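PDB 1H7H: 3-deoxy-manno-octulosonate cytidylyltransferase from Escherichia coli, which catalyses the transfer of CMP from CTP to the eight-carbon sugar KDO, probably activating it for incorporation into bacterial lipopolysaccharide. Local coordinates for residues A3-P8 with A44-A49; I91-Q96 with T109-M114. All coordinates share one frame; numbering follows the deposited sequence.

Contact 1: A3-P8 with A44-A49; sequences AVIVIP and AEVWVA. With CDP (cytidine-5'-diphosphate), chain C.
Ile5 and Ile7 bind strand 45-49 through both their backbone N and O atoms. Ile5 N gives a hydrogen bond to Glu45 O (2.9 Å), and Ile5 O takes one from Trp47 N (2.8 Å). The pattern repeats one step on: Ile7 N reaches Trp47 O at 2.8 Å, and Ala49 N reaches Ile7 O at 3.0 Å. This last bond is the longest of the set. A further bond from Ala44 N to Ala3 O closes the start of the pair. Val4 and Val6 turn their backbone groups the other way, to strand 91-94.

The two strands are parallel and adjoin in the central sheet, and helix 29-38 lies in the chain between them. With that helix they form a beta-alpha-beta crossover in the Rossmann-like core of a GT-A type nucleotidyltransferase.

Apolar contacts line both faces. On the face with helix 29-38, Ile7 CD1 meets Val46 CG1 at 3.9 Å, the two side chains crossing obliquely. Val46 CG1 is anti to its own backbone N (chi1 177°), which brings it to the Ile7 side. On the other face Val6 CG1 touches Ala49 CB at 4.0 Å, under helix 76-86.

Polar side-chain chemistry gathers near the start of strand 45-49. Trp47 NE1 donates to Glu45 OE1 (2.8 Å), with the oxygen in the indole plane but the donor 39° out of the carboxylate plane. Glu45 OE2 also forms a salt bridge with Lys2.

At the far end Pro8 O accepts a hydrogen bond from O3' of the bound CDP, at 2.7 Å.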
loop_
_atom_site.group_PDB
_atom_site.type_symbol
_atom_site.label_atom_id
_atom_site.label_comp_id
_atom_site.label_asym_id
_atom_site.label_seq_id
_atom_site.Cartn_x
_atom_site.Cartn_y
_atom_site.Cartn_z
ATOM N N ALA A 3 24.298 -15.902 -7.869
ATOM C CA ALA A 3 22.959 -16.129 -7.362
ATOM C C ALA A 3 22.770 -17.589 -7.020
ATOM O O ALA A 3 23.203 -18.465 -7.763
ATOM C CB ALA A 3 21.936 -15.713 -8.404
ATOM N N VAL A 4 22.133 -17.851 -5.884
ATOM C CA VAL A 4 21.856 -19.221 -5.471
ATOM C C VAL A 4 20.378 -19.361 -5.104
ATOM O O VAL A 4 19.723 -18.383 -4.750
ATOM C CB VAL A 4 22.725 -19.672 -4.261
ATOM C CG1 VAL A 4 24.206 -19.452 -4.553
ATOM C CG2 VAL A 4 22.306 -18.953 -2.996
ATOM N N ILE A 5 19.853 -20.575 -5.226
ATOM C CA ILE A 5 18.466 -20.840 -4.880
ATOM C C ILE A 5 18.433 -21.668 -3.607
ATOM O O ILE A 5 19.181 -22.635 -3.469
ATOM C CB ILE A 5 17.719 -21.597 -6.005
ATOM C CG1 ILE A 5 17.511 -20.683 -7.210
ATOM C CG2 ILE A 5 16.378 -22.120 -5.504
ATOM C CD1 ILE A 5 16.866 -21.366 -8.385
ATOM N N VAL A 6 17.613 -21.230 -2.654
ATOM C CA VAL A 6 17.444 -21.916 -1.379
ATOM C C VAL A 6 15.979 -22.339 -1.298
ATOM O O VAL A 6 15.076 -21.532 -1.528
ATOM C CB VAL A 6 17.787 -20.998 -0.178
ATOM C CG1 VAL A 6 17.600 -21.740 1.127
ATOM C CG2 VAL A 6 19.214 -20.486 -0.287
ATOM N N ILE A 7 15.756 -23.614 -1.005
ATOM C CA ILE A 7 14.415 -24.174 -0.902
ATOM C C ILE A 7 14.156 -24.624 0.527
ATOM O O ILE A 7 14.637 -25.679 0.941
ATOM C CB ILE A 7 14.257 -25.406 -1.820
ATOM C CG1 ILE A 7 14.522 -25.018 -3.274
ATOM C CG2 ILE A 7 12.863 -26.024 -1.665
ATOM C CD1 ILE A 7 14.802 -26.191 -4.156
ATOM N N PRO A 8 13.457 -23.797 1.324
ATOM C CA PRO A 8 13.154 -24.156 2.715
ATOM C C PRO A 8 12.162 -25.321 2.700
ATOM O O PRO A 8 11.122 -25.244 2.038
ATOM C CB PRO A 8 12.496 -22.888 3.275
ATOM C CG PRO A 8 13.005 -21.786 2.395
ATOM C CD PRO A 8 13.025 -22.417 1.027
ATOM N N ALA A 44 24.137 -20.492 -9.622
ATOM C CA ALA A 44 25.339 -21.256 -9.299
ATOM C C ALA A 44 25.070 -22.527 -8.515
ATOM O O ALA A 44 25.595 -23.589 -8.849
ATOM C CB ALA A 44 26.316 -20.386 -8.528
ATOM N N GLU A 45 24.278 -22.416 -7.452
ATOM C CA GLU A 45 23.970 -23.567 -6.611
ATOM C C GLU A 45 22.521 -23.569 -6.163
ATOM O O GLU A 45 21.890 -22.521 -6.058
ATOM C CB GLU A 45 24.833 -23.556 -5.344
ATOM C CG GLU A 45 26.326 -23.403 -5.547
ATOM C CD GLU A 45 27.046 -23.045 -4.259
ATOM O OE1 GLU A 45 26.790 -23.694 -3.224
ATOM O OE2 GLU A 45 27.869 -22.104 -4.277
ATOM N N VAL A 46 22.020 -24.760 -5.858
ATOM C CA VAL A 46 20.665 -24.944 -5.369
ATOM C C VAL A 46 20.792 -25.721 -4.067
ATOM O O VAL A 46 21.416 -26.783 -4.027
ATOM C CB VAL A 46 19.788 -25.755 -6.349
ATOM C CG1 VAL A 46 18.402 -25.968 -5.756
ATOM C CG2 VAL A 46 19.685 -25.040 -7.688
ATOM N N TRP A 47 20.208 -25.179 -3.003
ATOM C CA TRP A 47 20.253 -25.804 -1.682
ATOM C C TRP A 47 18.873 -26.013 -1.103
ATOM O O TRP A 47 17.945 -25.283 -1.422
ATOM C CB TRP A 47 21.003 -24.912 -0.694
ATOM C CG TRP A 47 22.457 -24.794 -0.942
ATOM C CD1 TRP A 47 23.081 -23.989 -1.859
ATOM C CD2 TRP A 47 23.487 -25.491 -0.248
ATOM N NE1 TRP A 47 24.441 -24.144 -1.770
ATOM C CE2 TRP A 47 24.717 -25.058 -0.789
ATOM C CE3 TRP A 47 23.489 -26.436 0.786
ATOM C CZ2 TRP A 47 25.945 -25.548 -0.332
ATOM C CZ3 TRP A 47 24.707 -26.922 1.241
ATOM C CH2 TRP A 47 25.920 -26.474 0.681
ATOM N N VAL A 48 18.774 -26.966 -0.185
ATOM C CA VAL A 48 17.533 -27.259 0.511
ATOM C C VAL A 48 17.830 -27.022 1.983
ATOM O O VAL A 48 18.743 -27.631 2.538
ATOM C CB VAL A 48 17.101 -28.728 0.324
ATOM C CG1 VAL A 48 15.964 -29.075 1.278
ATOM C CG2 VAL A 48 16.686 -28.972 -1.113
ATOM N N ALA A 49 17.102 -26.086 2.589
ATOM C CA ALA A 49 17.275 -25.762 4.000
ATOM C C ALA A 49 16.208 -26.515 4.779
ATOM O O ALA A 49 15.022 -26.373 4.501
ATOM C CB ALA A 49 17.142 -24.262 4.217
HETATM O O3B CDP C . 4.801 -24.163 7.342
HETATM P PB CDP C . 3.987 -24.327 5.965
HETATM O O1B CDP C . 4.884 -24.924 4.919
HETATM O O2B CDP C . 2.834 -25.256 6.196
HETATM O O3A CDP C . 3.415 -22.884 5.505
HETATM P PA CDP C . 3.934 -22.337 4.076
HETATM O O1A CDP C . 3.311 -21.009 3.780
HETATM O O2A CDP C . 3.587 -23.293 2.972
HETATM O "O5'" CDP C . 5.537 -22.197 4.116
HETATM C "C5'" CDP C . 6.280 -21.581 3.053
HETATM C "C4'" CDP C . 7.670 -22.280 2.831
HETATM O "O4'" CDP C . 8.626 -21.926 3.869
HETATM C "C3'" CDP C . 7.598 -23.825 2.851
HETATM O "O3'" CDP C . 8.613 -24.350 1.965
HETATM C "C2'" CDP C . 7.890 -24.139 4.326
HETATM O "O2'" CDP C . 8.341 -25.484 4.581
HETATM C "C1'" CDP C . 8.946 -23.075 4.733
HETATM N N1 CDP C . 8.928 -22.801 6.190
HETATM C C2 CDP C . 10.062 -22.984 6.937
HETATM O O2 CDP C . 11.126 -23.370 6.465
HETATM N N3 CDP C . 10.051 -22.722 8.365
HETATM C C4 CDP C . 9.000 -22.315 8.979
HETATM N N4 CDP C . 8.996 -22.080 10.273
HETATM C C5 CDP C . 7.775 -22.118 8.148
HETATM C C6 CDP C . 7.788 -22.364 6.816
#

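Contact 2: I91-Q96 with T109-M114; sequences IYINLQ and TLLQGM. With CDP (cytidine-5'-diphosphate), chain C.
A beta-alpha unit of the nucleotide-binding core brings Ile91 and Ile93 of strand 91-94 against Leu110, Leu111 and Met114 of helix 104-116. The short axes lie 10.4 Å apart at closest approach, and the helix segment runs back at 153° to the strand. No hydrogen bond joins the two segments, and the contact is wholly apolar.

Ile93 lies roughly perpendicular to Leu111, with Ile93 CD1 set against the branch carbon Leu111 CG at 3.8 Å. With CG1 anti to the carbonyl carbon (chi1 -64°), Ile93 sends CD1 to Leu111 and leaves CG2 for a looser contact with Leu110 CD2 (4.4 Å). Ile91 CD1 touches two helix residues one turn apart, at 4.0 Å from Met114 CB and 4.2 Å from Leu111 CD2. The Ile91 and Met114 side chains run alongside in opposite senses.

Past the strand end, the side chain of Gln96 reaches the C4'-C5' side of the CDP ribose, though it is modelled too close for its exact placement to be trusted. With an alanine here the amide would be gone, and this side of the ribose would probably be left without its neighbour.

Leu110 and Met114 also touch strand 169-179, the antiparallel neighbour of strand 91-94. The helix thus covers both strands as the chain crosses to strand 122-129. On the other face of the sheet, Tyr92 packs on helix 76-86.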
loop_
_atom_site.group_PDB
_atom_site.type_symbol
_atom_site.label_atom_id
_atom_site.label_comp_id
_atom_site.label_asym_id
_atom_site.label_seq_id
_atom_site.Cartn_x
_atom_site.Cartn_y
_atom_site.Cartn_z
ATOM N N ILE A 91 22.884 -12.651 -4.553
ATOM C CA ILE A 91 21.429 -12.736 -4.680
ATOM C C ILE A 91 20.903 -14.101 -4.224
ATOM O O ILE A 91 21.328 -15.138 -4.733
ATOM C CB ILE A 91 20.998 -12.520 -6.158
ATOM C CG1 ILE A 91 21.394 -11.122 -6.630
ATOM C CG2 ILE A 91 19.505 -12.719 -6.312
ATOM C CD1 ILE A 91 21.205 -10.901 -8.105
ATOM N N TYR A 92 19.989 -14.097 -3.257
ATOM C CA TYR A 92 19.386 -15.334 -2.757
ATOM C C TYR A 92 17.935 -15.423 -3.207
ATOM O O TYR A 92 17.161 -14.480 -3.030
ATOM C CB TYR A 92 19.419 -15.383 -1.229
ATOM C CG TYR A 92 20.806 -15.414 -0.654
ATOM C CD1 TYR A 92 21.541 -14.240 -0.494
ATOM C CD2 TYR A 92 21.402 -16.623 -0.299
ATOM C CE1 TYR A 92 22.835 -14.270 0.003
ATOM C CE2 TYR A 92 22.692 -16.666 0.196
ATOM C CZ TYR A 92 23.404 -15.488 0.345
ATOM O OH TYR A 92 24.684 -15.527 0.832
ATOM N N ILE A 93 17.565 -16.547 -3.805
ATOM C CA ILE A 93 16.196 -16.738 -4.255
ATOM C C ILE A 93 15.537 -17.759 -3.340
ATOM O O ILE A 93 16.084 -18.839 -3.095
ATOM C CB ILE A 93 16.132 -17.201 -5.729
ATOM C CG1 ILE A 93 16.689 -16.104 -6.633
ATOM C CG2 ILE A 93 14.692 -17.512 -6.130
ATOM C CD1 ILE A 93 16.798 -16.503 -8.078
ATOM N N ASN A 94 14.387 -17.384 -2.794
ATOM C CA ASN A 94 13.646 -18.252 -1.895
ATOM C C ASN A 94 12.497 -18.929 -2.630
ATOM O O ASN A 94 11.565 -18.265 -3.080
ATOM C CB ASN A 94 13.100 -17.439 -0.726
ATOM C CG ASN A 94 12.847 -18.285 0.496
ATOM O OD1 ASN A 94 13.679 -19.110 0.872
ATOM N ND2 ASN A 94 11.704 -18.084 1.133
ATOM N N LEU A 95 12.586 -20.243 -2.784
ATOM C CA LEU A 95 11.551 -21.022 -3.451
ATOM C C LEU A 95 10.804 -21.862 -2.435
ATOM O O LEU A 95 11.404 -22.408 -1.512
ATOM C CB LEU A 95 12.157 -21.972 -4.475
ATOM C CG LEU A 95 12.561 -21.456 -5.844
ATOM C CD1 LEU A 95 12.892 -22.668 -6.715
ATOM C CD2 LEU A 95 11.407 -20.679 -6.448
ATOM N N GLN A 96 9.500 -22.001 -2.635
ATOM C CA GLN A 96 8.664 -22.794 -1.744
ATOM C C GLN A 96 8.871 -24.280 -1.991
ATOM O O GLN A 96 8.872 -24.733 -3.137
ATOM C CB GLN A 96 7.197 -22.429 -1.956
ATOM C CG GLN A 96 6.912 -20.946 -1.782
ATOM C CD GLN A 96 7.149 -20.478 -0.358
ATOM O OE1 GLN A 96 6.214 -20.410 0.435
ATOM N NE2 GLN A 96 8.405 -20.173 -0.021
ATOM N N THR A 109 12.837 -14.621 -14.796
ATOM C CA THR A 109 12.282 -13.270 -14.942
ATOM C C THR A 109 12.654 -12.472 -13.697
ATOM O O THR A 109 13.086 -11.320 -13.772
ATOM C CB THR A 109 10.732 -13.307 -15.035
ATOM O OG1 THR A 109 10.333 -14.031 -16.202
ATOM C CG2 THR A 109 10.155 -11.897 -15.109
ATOM N N LEU A 110 12.494 -13.126 -12.552
ATOM C CA LEU A 110 12.788 -12.553 -11.248
ATOM C C LEU A 110 14.266 -12.207 -11.126
ATOM O O LEU A 110 14.618 -11.115 -10.684
ATOM C CB LEU A 110 12.400 -13.567 -10.175
ATOM C CG LEU A 110 12.431 -13.161 -8.712
ATOM C CD1 LEU A 110 11.431 -12.048 -8.478
ATOM C CD2 LEU A 110 12.089 -14.374 -7.866
ATOM N N LEU A 111 15.120 -13.134 -11.557
ATOM C CA LEU A 111 16.574 -12.963 -11.499
ATOM C C LEU A 111 17.055 -11.860 -12.433
ATOM O O LEU A 111 17.975 -11.111 -12.096
ATOM C CB LEU A 111 17.284 -14.276 -11.856
ATOM C CG LEU A 111 18.445 -14.744 -10.973
ATOM C CD1 LEU A 111 19.170 -15.880 -11.672
ATOM C CD2 LEU A 111 19.410 -13.612 -10.688
ATOM N N GLN A 112 16.458 -11.792 -13.622
ATOM C CA GLN A 112 16.824 -10.774 -14.603
ATOM C C GLN A 112 16.446 -9.391 -14.074
ATOM O O GLN A 112 17.162 -8.415 -14.300
ATOM C CB GLN A 112 16.128 -11.039 -15.941
ATOM C CG GLN A 112 16.636 -10.174 -17.100
ATOM C CD GLN A 112 18.122 -10.382 -17.386
ATOM O OE1 GLN A 112 18.513 -11.355 -18.033
ATOM N NE2 GLN A 112 18.954 -9.464 -16.897
ATOM N N GLY A 113 15.328 -9.323 -13.353
ATOM C CA GLY A 113 14.889 -8.061 -12.788
ATOM C C GLY A 113 15.902 -7.542 -11.788
ATOM O O GLY A 113 16.230 -6.355 -11.786
ATOM N N MET A 114 16.421 -8.444 -10.959
ATOM C CA MET A 114 17.415 -8.097 -9.944
ATOM C C MET A 114 18.721 -7.630 -10.576
ATOM O O MET A 114 19.332 -6.661 -10.121
ATOM C CB MET A 114 17.691 -9.294 -9.033
ATOM C CG MET A 114 16.559 -9.644 -8.093
ATOM S SD MET A 114 16.338 -8.401 -6.832
ATOM C CE MET A 114 17.586 -8.852 -5.700
HETATM O O3B CDP C . 4.801 -24.163 7.342
HETATM P PB CDP C . 3.987 -24.327 5.965
HETATM O O1B CDP C . 4.884 -24.924 4.919
HETATM O O2B CDP C . 2.834 -25.256 6.196
HETATM O O3A CDP C . 3.415 -22.884 5.505
HETATM P PA CDP C . 3.934 -22.337 4.076
HETATM O O1A CDP C . 3.311 -21.009 3.780
HETATM O O2A CDP C . 3.587 -23.293 2.972
HETATM O "O5'" CDP C . 5.537 -22.197 4.116
HETATM C "C5'" CDP C . 6.280 -21.581 3.053
HETATM C "C4'" CDP C . 7.670 -22.280 2.831
HETATM O "O4'" CDP C . 8.626 -21.926 3.869
HETATM C "C3'" CDP C . 7.598 -23.825 2.851
HETATM O "O3'" CDP C . 8.613 -24.350 1.965
HETATM C "C2'" CDP C . 7.890 -24.139 4.326
HETATM O "O2'" CDP C . 8.341 -25.484 4.581
HETATM C "C1'" CDP C . 8.946 -23.075 4.733
HETATM N N1 CDP C . 8.928 -22.801 6.190
HETATM C C2 CDP C . 10.062 -22.984 6.937
HETATM O O2 CDP C . 11.126 -23.370 6.465
HETATM N N3 CDP C . 10.051 -22.722 8.365
HETATM C C4 CDP C . 9.000 -22.315 8.979
HETATM N N4 CDP C . 8.996 -22.080 10.273
HETATM C C5 CDP C . 7.775 -22.118 8.148
HETATM C C6 CDP C . 7.788 -22.364 6.816
#

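How the contacts relate
Both contacts are buried and share one sheet, in which strands 3-8 and 91-94 are neighbours. Contact 1 joins strand to strand edgewise, so backbone hydrogen bonds carry it. Contact 2 sets a helix on the sheet face, so side-chain carbons carry it. Val4 O with Ile93 N and Val6 N with Ile93 O are probable hydrogen bonds that tie the two directly. Contact 1 is the more mixed: its Glu45 and Trp47 are partly exposed and Ala44 is exposed, whereas all five touching residues of contact 2 are buried. Both 3-8 and 91-96 lead at their C-terminal ends to CDP, one through a backbone hydrogen bond at Pro8, the other through the Gln96 side chain, whose fit is doubtful.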